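Local coordinates for 450aa long hypothetical fmu protein (Pyrococcus horikoshii, PDB 2YXL) that probably methylates cytosine at C5 in RNA with S-adenosyl-L-methionine as donor, and binds the cofactor analogue sinefungin, at residues 334-342 with 361-372; 425-433 with 439-447. All blocks are in the same frame, centred on the assembly; numbering follows the deposited sequence.

Contact 1. Residues 334-342 with 361-372; sequences VLLDAPCTS and INEMSQLQRELL. With SFG (sinefungin), chain B.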
loop_
_atom_site.group_PDB
_atom_site.type_symbol
_atom_site.label_atom_id
_atom_site.label_comp_id
_atom_site.label_asym_id
_atom_site.label_seq_id
_atom_site.Cartn_x
_atom_site.Cartn_y
_atom_site.Cartn_z
ATOM N N VAL A 334 15.985 -11.409 -13.887
ATOM C CA VAL A 334 15.494 -11.406 -12.516
ATOM C C VAL A 334 14.823 -10.077 -12.176
ATOM O O VAL A 334 15.311 -9.004 -12.541
ATOM C CB VAL A 334 16.619 -11.744 -11.485
ATOM C CG1 VAL A 334 17.807 -10.813 -11.644
ATOM C CG2 VAL A 334 16.096 -11.706 -10.048
ATOM N N LEU A 335 13.689 -10.171 -11.490
ATOM C CA LEU A 335 13.023 -9.011 -10.933
ATOM C C LEU A 335 13.266 -8.963 -9.432
ATOM O O LEU A 335 12.977 -9.925 -8.712
ATOM C CB LEU A 335 11.519 -9.053 -11.229
ATOM C CG LEU A 335 10.611 -8.070 -10.479
ATOM C CD1 LEU A 335 10.816 -6.638 -10.954
ATOM C CD2 LEU A 335 9.156 -8.483 -10.612
ATOM N N LEU A 336 13.818 -7.847 -8.971
ATOM C CA LEU A 336 13.912 -7.584 -7.546
ATOM C C LEU A 336 13.007 -6.409 -7.184
ATOM O O LEU A 336 13.422 -5.245 -7.208
ATOM C CB LEU A 336 15.367 -7.351 -7.105
ATOM C CG LEU A 336 15.667 -7.045 -5.626
ATOM C CD1 LEU A 336 14.971 -8.010 -4.665
ATOM C CD2 LEU A 336 17.168 -7.034 -5.374
ATOM N N ASP A 337 11.754 -6.730 -6.880
ATOM C CA ASP A 337 10.828 -5.755 -6.335
ATOM C C ASP A 337 11.057 -5.763 -4.832
ATOM O O ASP A 337 10.354 -6.439 -4.077
ATOM C CB ASP A 337 9.381 -6.097 -6.701
ATOM C CG ASP A 337 8.394 -5.050 -6.219
ATOM O OD1 ASP A 337 8.698 -3.839 -6.313
ATOM O OD2 ASP A 337 7.303 -5.438 -5.748
ATOM N N ALA A 338 12.068 -5.001 -4.424
ATOM C CA ALA A 338 12.670 -5.114 -3.099
ATOM C C ALA A 338 11.742 -4.704 -1.969
ATOM O O ALA A 338 10.973 -3.756 -2.116
ATOM C CB ALA A 338 13.957 -4.299 -3.044
ATOM N N PRO A 339 11.809 -5.424 -0.832
ATOM C CA PRO A 339 11.146 -4.938 0.370
ATOM C C PRO A 339 11.677 -3.546 0.677
ATOM O O PRO A 339 12.883 -3.308 0.565
ATOM C CB PRO A 339 11.585 -5.938 1.450
ATOM C CG PRO A 339 12.761 -6.652 0.874
ATOM C CD PRO A 339 12.497 -6.704 -0.590
ATOM N N CYS A 340 10.786 -2.627 1.028
ATOM C CA CYS A 340 11.172 -1.234 1.200
ATOM C C CYS A 340 10.295 -0.523 2.220
ATOM O O CYS A 340 9.417 -1.137 2.827
ATOM C CB CYS A 340 11.143 -0.507 -0.149
ATOM S SG CYS A 340 9.502 -0.338 -0.869
ATOM N N THR A 341 10.548 0.773 2.399
ATOM C CA THR A 341 9.803 1.605 3.348
ATOM C C THR A 341 8.339 1.822 2.960
ATOM O O THR A 341 7.502 2.077 3.827
ATOM C CB THR A 341 10.460 2.991 3.524
ATOM O OG1 THR A 341 10.667 3.599 2.239
ATOM C CG2 THR A 341 11.784 2.871 4.275
ATOM N N SER A 342 8.048 1.731 1.663
ATOM C CA SER A 342 6.704 1.970 1.107
ATOM C C SER A 342 6.280 3.443 1.113
ATOM O O SER A 342 5.099 3.749 0.943
ATOM C CB SER A 342 5.641 1.097 1.799
ATOM O OG SER A 342 5.586 -0.200 1.229
ATOM N N ILE A 361 15.068 3.482 7.436
ATOM C CA ILE A 361 15.360 3.656 6.005
ATOM C C ILE A 361 16.674 2.947 5.651
ATOM O O ILE A 361 16.764 2.254 4.635
ATOM C CB ILE A 361 15.420 5.150 5.587
ATOM C CG1 ILE A 361 14.027 5.783 5.655
ATOM C CG2 ILE A 361 16.008 5.309 4.185
ATOM C CD1 ILE A 361 14.028 7.305 5.639
ATOM N N ASN A 362 17.678 3.116 6.509
ATOM C CA ASN A 362 18.998 2.520 6.296
ATOM C C ASN A 362 19.006 1.007 6.502
ATOM O O ASN A 362 19.772 0.287 5.855
ATOM C CB ASN A 362 20.042 3.196 7.190
ATOM C CG ASN A 362 20.185 4.688 6.910
ATOM O OD1 ASN A 362 20.587 5.453 7.785
ATOM N ND2 ASN A 362 19.857 5.107 5.687
ATOM N N GLU A 363 18.142 0.541 7.401
ATOM C CA GLU A 363 17.943 -0.883 7.661
ATOM C C GLU A 363 17.399 -1.597 6.424
ATOM O O GLU A 363 17.859 -2.685 6.081
ATOM C CB GLU A 363 16.990 -1.065 8.842
ATOM C CG GLU A 363 16.977 -2.453 9.461
ATOM C CD GLU A 363 16.092 -2.527 10.692
ATOM O OE1 GLU A 363 16.623 -2.802 11.789
ATOM O OE2 GLU A 363 14.868 -2.300 10.569
ATOM N N MET A 364 16.420 -0.976 5.764
ATOM C CA MET A 364 15.882 -1.477 4.501
ATOM C C MET A 364 16.915 -1.373 3.381
ATOM O O MET A 364 17.022 -2.269 2.538
ATOM C CB MET A 364 14.609 -0.716 4.110
ATOM C CG MET A 364 13.324 -1.206 4.778
ATOM S SD MET A 364 12.748 -2.804 4.150
ATOM C CE MET A 364 13.356 -3.913 5.429
ATOM N N SER A 365 17.675 -0.278 3.390
ATOM C CA SER A 365 18.718 -0.032 2.394
ATOM C C SER A 365 19.788 -1.131 2.368
ATOM O O SER A 365 20.227 -1.538 1.290
ATOM C CB SER A 365 19.363 1.339 2.616
ATOM O OG SER A 365 20.242 1.671 1.555
ATOM N N GLN A 366 20.192 -1.607 3.548
ATOM C CA GLN A 366 21.179 -2.688 3.658
ATOM C C GLN A 366 20.623 -4.021 3.148
ATOM O O GLN A 366 21.338 -4.777 2.486
ATOM C CB GLN A 366 21.699 -2.831 5.101
ATOM C CG GLN A 366 22.933 -3.738 5.243
ATOM C CD GLN A 366 23.415 -3.899 6.685
ATOM O OE1 GLN A 366 24.587 -3.667 6.987
ATOM N NE2 GLN A 366 22.515 -4.303 7.576
ATOM N N LEU A 367 19.355 -4.300 3.454
ATOM C CA LEU A 367 18.700 -5.531 2.997
ATOM C C LEU A 367 18.565 -5.569 1.476
ATOM O O LEU A 367 18.729 -6.624 0.861
ATOM C CB LEU A 367 17.331 -5.722 3.666
ATOM C CG LEU A 367 16.498 -6.958 3.285
ATOM C CD1 LEU A 367 17.231 -8.275 3.573
ATOM C CD2 LEU A 367 15.150 -6.939 3.984
ATOM N N GLN A 368 18.276 -4.414 0.882
ATOM C CA GLN A 368 18.170 -4.289 -0.571
ATOM C C GLN A 368 19.509 -4.569 -1.255
ATOM O O GLN A 368 19.554 -5.235 -2.292
ATOM C CB GLN A 368 17.637 -2.905 -0.952
ATOM C CG GLN A 368 16.171 -2.680 -0.564
ATOM C CD GLN A 368 15.832 -1.224 -0.269
ATOM O OE1 GLN A 368 16.605 -0.313 -0.565
ATOM N NE2 GLN A 368 14.667 -1.003 0.327
ATOM N N ARG A 369 20.593 -4.076 -0.655
ATOM C CA ARG A 369 21.945 -4.287 -1.186
ATOM C C ARG A 369 22.365 -5.755 -1.199
ATOM O O ARG A 369 22.980 -6.211 -2.163
ATOM C CB ARG A 369 22.976 -3.447 -0.429
ATOM C CG ARG A 369 22.880 -1.948 -0.688
ATOM C CD ARG A 369 24.059 -1.217 -0.068
ATOM N NE ARG A 369 23.777 0.198 0.170
ATOM C CZ ARG A 369 24.636 1.058 0.716
ATOM N NH1 ARG A 369 24.281 2.323 0.894
ATOM N NH2 ARG A 369 25.850 0.661 1.081
ATOM N N GLU A 370 22.029 -6.491 -0.140
ATOM C CA GLU A 370 22.393 -7.912 -0.059
ATOM C C GLU A 370 21.474 -8.815 -0.890
ATOM O O GLU A 370 21.872 -9.906 -1.297
ATOM C CB GLU A 370 22.534 -8.399 1.397
ATOM C CG GLU A 370 21.272 -8.335 2.247
ATOM C CD GLU A 370 21.556 -8.443 3.740
ATOM O OE1 GLU A 370 22.641 -8.008 4.183
ATOM O OE2 GLU A 370 20.684 -8.957 4.474
ATOM N N LEU A 371 20.255 -8.349 -1.150
ATOM C CA LEU A 371 19.389 -9.004 -2.131
ATOM C C LEU A 371 19.884 -8.684 -3.542
ATOM O O LEU A 371 19.855 -9.541 -4.432
ATOM C CB LEU A 371 17.930 -8.577 -1.955
ATOM C CG LEU A 371 17.189 -9.013 -0.686
ATOM C CD1 LEU A 371 15.847 -8.301 -0.597
ATOM C CD2 LEU A 371 16.997 -10.521 -0.623
ATOM N N LEU A 372 20.360 -7.452 -3.718
ATOM C CA LEU A 372 20.910 -6.970 -4.985
ATOM C C LEU A 372 22.164 -7.742 -5.387
ATOM O O LEU A 372 22.346 -8.066 -6.565
ATOM C CB LEU A 372 21.208 -5.470 -4.879
ATOM C CG LEU A 372 21.087 -4.529 -6.079
ATOM C CD1 LEU A 372 19.892 -4.852 -6.972
ATOM C CD2 LEU A 372 21.016 -3.089 -5.578
HETATM N N SFG B . 6.779 -8.097 -5.645
HETATM C CA SFG B . 5.598 -8.270 -4.780
HETATM C C SFG B . 4.307 -8.050 -5.596
HETATM O O SFG B . 3.261 -8.580 -5.167
HETATM O OXT SFG B . 4.392 -7.367 -6.639
HETATM C CB SFG B . 5.676 -7.314 -3.574
HETATM C CG SFG B . 6.867 -7.664 -2.663
HETATM C CD SFG B . 6.933 -6.791 -1.400
HETATM N NE SFG B . 7.150 -5.394 -1.801
HETATM C "C5'" SFG B . 8.100 -7.189 -0.470
HETATM C "C4'" SFG B . 8.149 -8.695 -0.104
HETATM O "O4'" SFG B . 9.541 -8.998 0.153
HETATM C "C3'" SFG B . 7.404 -9.055 1.194
HETATM O "O3'" SFG B . 6.399 -10.033 0.892
HETATM C "C2'" SFG B . 8.487 -9.653 2.104
HETATM O "O2'" SFG B . 7.996 -10.794 2.820
HETATM C "C1'" SFG B . 9.531 -10.096 1.085
HETATM N N9 SFG B . 10.911 -10.257 1.630
HETATM C C8 SFG B . 11.547 -9.420 2.453
HETATM N N7 SFG B . 12.769 -9.887 2.713
HETATM C C5 SFG B . 12.914 -11.031 2.051
HETATM C C6 SFG B . 13.950 -11.956 1.937
HETATM N N6 SFG B . 15.100 -11.773 2.582
HETATM N N1 SFG B . 13.772 -13.041 1.162
HETATM C C2 SFG B . 12.630 -13.234 0.514
HETATM N N3 SFG B . 11.625 -12.372 0.604
HETATM C C4 SFG B . 11.736 -11.265 1.360
#

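Contact 2. Residues 425-433 with 439-447; sequences LEGTMRAWP and IGFFYALLE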
loop_
_atom_site.group_PDB
_atom_site.type_symbol
_atom_site.label_atom_id
_atom_site.label_comp_id
_atom_site.label_asym_id
_atom_site.label_seq_id
_atom_site.Cartn_x
_atom_site.Cartn_y
_atom_site.Cartn_z
ATOM N N LEU A 425 19.543 9.508 -10.949
ATOM C CA LEU A 425 20.629 8.927 -11.725
ATOM C C LEU A 425 20.105 8.689 -13.139
ATOM O O LEU A 425 19.062 8.052 -13.311
ATOM C CB LEU A 425 21.093 7.613 -11.092
ATOM C CG LEU A 425 22.218 6.827 -11.771
ATOM C CD1 LEU A 425 23.562 7.535 -11.631
ATOM C CD2 LEU A 425 22.286 5.426 -11.189
ATOM N N GLU A 426 20.810 9.204 -14.144
ATOM C CA GLU A 426 20.345 9.105 -15.528
ATOM C C GLU A 426 20.286 7.662 -16.025
ATOM O O GLU A 426 21.260 6.914 -15.915
ATOM C CB GLU A 426 21.190 9.972 -16.470
ATOM C CG GLU A 426 20.786 11.445 -16.478
ATOM C CD GLU A 426 21.054 12.139 -17.809
ATOM O OE1 GLU A 426 20.703 13.333 -17.931
ATOM O OE2 GLU A 426 21.609 11.502 -18.732
ATOM N N GLY A 427 19.134 7.290 -16.576
ATOM C CA GLY A 427 18.879 5.920 -17.017
ATOM C C GLY A 427 17.857 5.231 -16.129
ATOM O O GLY A 427 17.280 4.208 -16.510
ATOM N N THR A 428 17.649 5.793 -14.938
ATOM C CA THR A 428 16.649 5.292 -14.000
ATOM C C THR A 428 15.350 6.079 -14.140
ATOM O O THR A 428 15.348 7.215 -14.619
ATOM C CB THR A 428 17.134 5.347 -12.524
ATOM O OG1 THR A 428 17.315 6.708 -12.110
ATOM C CG2 THR A 428 18.436 4.569 -12.346
ATOM N N MET A 429 14.252 5.469 -13.707
ATOM C CA MET A 429 12.932 6.048 -13.889
ATOM C C MET A 429 12.182 6.138 -12.567
ATOM O O MET A 429 12.281 5.244 -11.728
ATOM C CB MET A 429 12.140 5.218 -14.901
ATOM C CG MET A 429 10.813 5.821 -15.334
ATOM S SD MET A 429 10.145 5.013 -16.798
ATOM C CE MET A 429 9.792 3.365 -16.183
ATOM N N ARG A 430 11.442 7.230 -12.391
ATOM C CA ARG A 430 10.609 7.424 -11.209
ATOM C C ARG A 430 9.170 7.788 -11.574
ATOM O O ARG A 430 8.930 8.559 -12.509
ATOM C CB ARG A 430 11.196 8.503 -10.299
ATOM C CG ARG A 430 12.329 8.031 -9.408
ATOM C CD ARG A 430 12.802 9.160 -8.511
ATOM N NE ARG A 430 13.705 8.697 -7.462
ATOM C CZ ARG A 430 13.397 8.627 -6.168
ATOM N NH1 ARG A 430 12.194 8.993 -5.738
ATOM N NH2 ARG A 430 14.300 8.196 -5.295
ATOM N N ALA A 431 8.226 7.214 -10.834
ATOM C CA ALA A 431 6.827 7.616 -10.888
ATOM C C ALA A 431 6.510 8.426 -9.640
ATOM O O ALA A 431 7.056 8.166 -8.561
ATOM C CB ALA A 431 5.919 6.399 -10.977
ATOM N N TRP A 432 5.639 9.416 -9.801
ATOM C CA TRP A 432 5.232 10.289 -8.706
ATOM C C TRP A 432 3.715 10.447 -8.672
ATOM O O TRP A 432 3.087 10.594 -9.725
ATOM C CB TRP A 432 5.886 11.663 -8.851
ATOM C CG TRP A 432 7.372 11.657 -8.684
ATOM C CD1 TRP A 432 8.309 11.653 -9.679
ATOM C CD2 TRP A 432 8.100 11.668 -7.448
ATOM N NE1 TRP A 432 9.574 11.659 -9.140
ATOM C CE2 TRP A 432 9.475 11.668 -7.773
ATOM C CE3 TRP A 432 7.723 11.675 -6.097
ATOM C CZ2 TRP A 432 10.478 11.675 -6.797
ATOM C CZ3 TRP A 432 8.719 11.686 -5.126
ATOM C CH2 TRP A 432 10.082 11.684 -5.483
ATOM N N PRO A 433 3.121 10.425 -7.464
ATOM C CA PRO A 433 1.671 10.598 -7.303
ATOM C C PRO A 433 1.141 11.901 -7.903
ATOM O O PRO A 433 0.114 11.888 -8.580
ATOM C CB PRO A 433 1.480 10.591 -5.780
ATOM C CG PRO A 433 2.670 9.862 -5.253
ATOM C CD PRO A 433 3.794 10.220 -6.165
ATOM N N ILE A 439 1.239 5.369 -7.502
ATOM C CA ILE A 439 2.147 5.400 -6.344
ATOM C C ILE A 439 3.561 5.857 -6.720
ATOM O O ILE A 439 3.981 5.714 -7.869
ATOM C CB ILE A 439 2.235 4.021 -5.644
ATOM C CG1 ILE A 439 2.582 2.917 -6.659
ATOM C CG2 ILE A 439 0.933 3.724 -4.889
ATOM C CD1 ILE A 439 3.006 1.595 -6.040
ATOM N N GLY A 440 4.282 6.416 -5.748
ATOM C CA GLY A 440 5.706 6.722 -5.910
ATOM C C GLY A 440 6.474 5.437 -6.167
ATOM O O GLY A 440 6.312 4.456 -5.441
ATOM N N PHE A 441 7.300 5.432 -7.205
ATOM C CA PHE A 441 7.953 4.203 -7.644
ATOM C C PHE A 441 9.329 4.479 -8.241
ATOM O O PHE A 441 9.608 5.594 -8.691
ATOM C CB PHE A 441 7.072 3.499 -8.676
ATOM C CG PHE A 441 7.058 2.003 -8.557
ATOM C CD1 PHE A 441 7.829 1.218 -9.407
ATOM C CD2 PHE A 441 6.258 1.376 -7.610
ATOM C CE1 PHE A 441 7.809 -0.169 -9.314
ATOM C CE2 PHE A 441 6.229 -0.013 -7.504
ATOM C CZ PHE A 441 7.010 -0.787 -8.359
ATOM N N PHE A 442 10.182 3.457 -8.239
ATOM C CA PHE A 442 11.531 3.572 -8.777
ATOM C C PHE A 442 11.879 2.361 -9.627
ATOM O O PHE A 442 11.531 1.234 -9.281
ATOM C CB PHE A 442 12.542 3.737 -7.643
ATOM C CG PHE A 442 13.966 3.875 -8.113
ATOM C CD1 PHE A 442 14.421 5.074 -8.658
ATOM C CD2 PHE A 442 14.853 2.808 -8.001
ATOM C CE1 PHE A 442 15.729 5.207 -9.086
ATOM C CE2 PHE A 442 16.168 2.931 -8.427
ATOM C CZ PHE A 442 16.606 4.133 -8.972
ATOM N N TYR A 443 12.565 2.617 -10.740
ATOM C CA TYR A 443 12.955 1.582 -11.695
ATOM C C TYR A 443 14.441 1.690 -12.024
ATOM O O TYR A 443 14.944 2.784 -12.309
ATOM C CB TYR A 443 12.161 1.717 -13.003
ATOM C CG TYR A 443 10.660 1.816 -12.853
ATOM C CD1 TYR A 443 10.058 3.017 -12.485
ATOM C CD2 TYR A 443 9.841 0.715 -13.112
ATOM C CE1 TYR A 443 8.687 3.119 -12.353
ATOM C CE2 TYR A 443 8.462 0.806 -12.986
ATOM C CZ TYR A 443 7.893 2.013 -12.607
ATOM O OH TYR A 443 6.533 2.127 -12.469
ATOM N N ALA A 444 15.137 0.555 -11.998
ATOM C CA ALA A 444 16.523 0.488 -12.450
ATOM C C ALA A 444 16.752 -0.798 -13.226
ATOM O O ALA A 444 16.726 -1.889 -12.651
ATOM C CB ALA A 444 17.473 0.581 -11.280
ATOM N N LEU A 445 16.956 -0.664 -14.534
ATOM C CA LEU A 445 17.192 -1.814 -15.396
ATOM C C LEU A 445 18.688 -2.001 -15.639
ATOM O O LEU A 445 19.398 -1.064 -16.013
ATOM C CB LEU A 445 16.420 -1.691 -16.717
ATOM C CG LEU A 445 16.341 -2.928 -17.625
ATOM C CD1 LEU A 445 15.588 -4.083 -16.960
ATOM C CD2 LEU A 445 15.705 -2.580 -18.966
ATOM N N LEU A 446 19.147 -3.228 -15.420
ATOM C CA LEU A 446 20.564 -3.553 -15.432
ATOM C C LEU A 446 20.796 -4.788 -16.287
ATOM O O LEU A 446 19.978 -5.705 -16.286
ATOM C CB LEU A 446 21.047 -3.815 -13.999
ATOM C CG LEU A 446 20.680 -2.759 -12.947
ATOM C CD1 LEU A 446 20.399 -3.384 -11.582
ATOM C CD2 LEU A 446 21.754 -1.683 -12.859
ATOM N N GLU A 447 21.900 -4.805 -17.026
ATOM C CA GLU A 447 22.315 -6.014 -17.733
ATOM C C GLU A 447 23.819 -6.234 -17.628
ATOM O O GLU A 447 24.588 -5.278 -17.496
ATOM C CB GLU A 447 21.851 -6.006 -19.199
ATOM C CG GLU A 447 22.663 -5.150 -20.169
ATOM C CD GLU A 447 22.460 -5.557 -21.625
ATOM O OE1 GLU A 447 23.336 -5.243 -22.461
ATOM O OE2 GLU A 447 21.432 -6.198 -21.939
HETATM O O HOH W 1 9.726 8.171 -7.217
#

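Contact 1. Residues 334-342 with 361-372
Strand 334-337 and helix 361-372 run antiparallel (174°), their axes 10.1 Å apart at closest approach; Leu336 lies across from Leu372, and the register carries on through the turn after the strand, where Ala338 faces Gln368 and Cys340 faces Met364. Leu336 holds CG trans to N (chi1 180°), which brings CD2 to the helix: it lies 3.8 Å from Leu371 CB, the two side chains crossing at about a right angle, and also meets Leu372 CD1. Ala338 CB rests on the aliphatic CG of Gln368. Beyond it, the extended Gln368 side chain delivers NE2 to Pro339 O at 2.9 Å, a nearly straight bond (167°) on a lone pair, in the carbonyl plane, with the acceptor almost in the plane of the amide. NE2 also bonds Glu396 OE1, which fixes the amide's rotation. A leucine in place of Gln368 would probably leave the Pro339 carbonyl and Glu396 without this donor and the turn less firmly held to the helix. Strand 331-337, helix 361-376 and the adjacent parallel strand 383-389 make a beta-alpha-beta crossover of the Rossmann-like class I methyltransferase fold, and the Asp-Ala-Pro-Cys turn corresponds to motif IV of RNA cytosine-5 methyltransferases. Pro339 is wedged between helix and cofactor site. Its CD lies 3.7 Å from Leu371 CD1, its CG touches Leu367 CD2, and the same CG stands 3.4 Å from C8 of the sinefungin adenine. Asp337 OD2 accepts a hydrogen bond from the alpha-amino N of sinefungin at 2.7 Å and forms a salt bridge with Lys273. Bent at both chi2 and chi3, Met364 lays SD beside Pro339 O (3.6 Å). Further along, Thr341 turns CG2 onto Ile361 CG1, while its OG1 bonds Glu396 and Ser391.

Contact 2. Residues 425-433 with 439-447
Met429 and Tyr443 form a hydrogen-bonded antiparallel pair, joined by Met429 N to Tyr443 O at 3.1 Å and Tyr443 N to Met429 O at 2.8 Å. Ala431 and Phe441 repeat the pattern two residues on, and the non-hydrogen-bonded pair of Arg430 and Phe442 lies between. Packing is densest on the face of Met429, Ala431, Phe441 and Tyr443. Here the Met429 chain bends at chi3 (66°), which folds methyl CE over one face of the tyrosine ring, 3.8 Å from its centroid and 14° off the normal, a CH-pi contact with SD farther out in a Met-aromatic arrangement. Phe441 CD1 lies over the opposite ring face, and Tyr443 OH bonds Ala247 O on helix 246-255. Strand 441-447 is the reversed last strand of the class I methyltransferase sheet, inserted between 383-389 on one side and 412-413 and 429-431 on the other; 429-431 pairs in turn with 421-422. On the other face the packing is more polar. Arg430 CG meets the Phe442 ring edge at CD1 (3.7 Å), the guanidinium and ring planes 60° apart. The guanidinium pairs with Glu398 and gives Ile392 O a bond, while a water bonded to Phe441 O accepts a weak hydrogen bond from NH1. Thr428 CB packs against Phe442 CE1 at 3.7 Å. Contact then fades into the type II turn 425-428, where Leu425 O accepts both Thr428 N and OG1 and Glu426 faces solvent.

How the contacts relate
Along the chain contact 1 is complete before contact 2 begins, and their centres lie 14 Å apart. Both belong to the mixed sheet of the methyltransferase domain: strand 331-337 pairs in parallel with 383-389, which pairs antiparallel with 441-447, so one strand separates them. Contact 1 sets helix 361-376 against the sheet, whereas contact 2 adds strand 429-431 alongside 441-447. They touch where Asp337 OD1 packs on Phe441 CZ, 4.0 Å away. Cys340 and Phe441 each bring a side chain within about 4 Å of that of Cys390, the predicted nucleophile, so both contacts probably border the catalytic centre beside the cofactor.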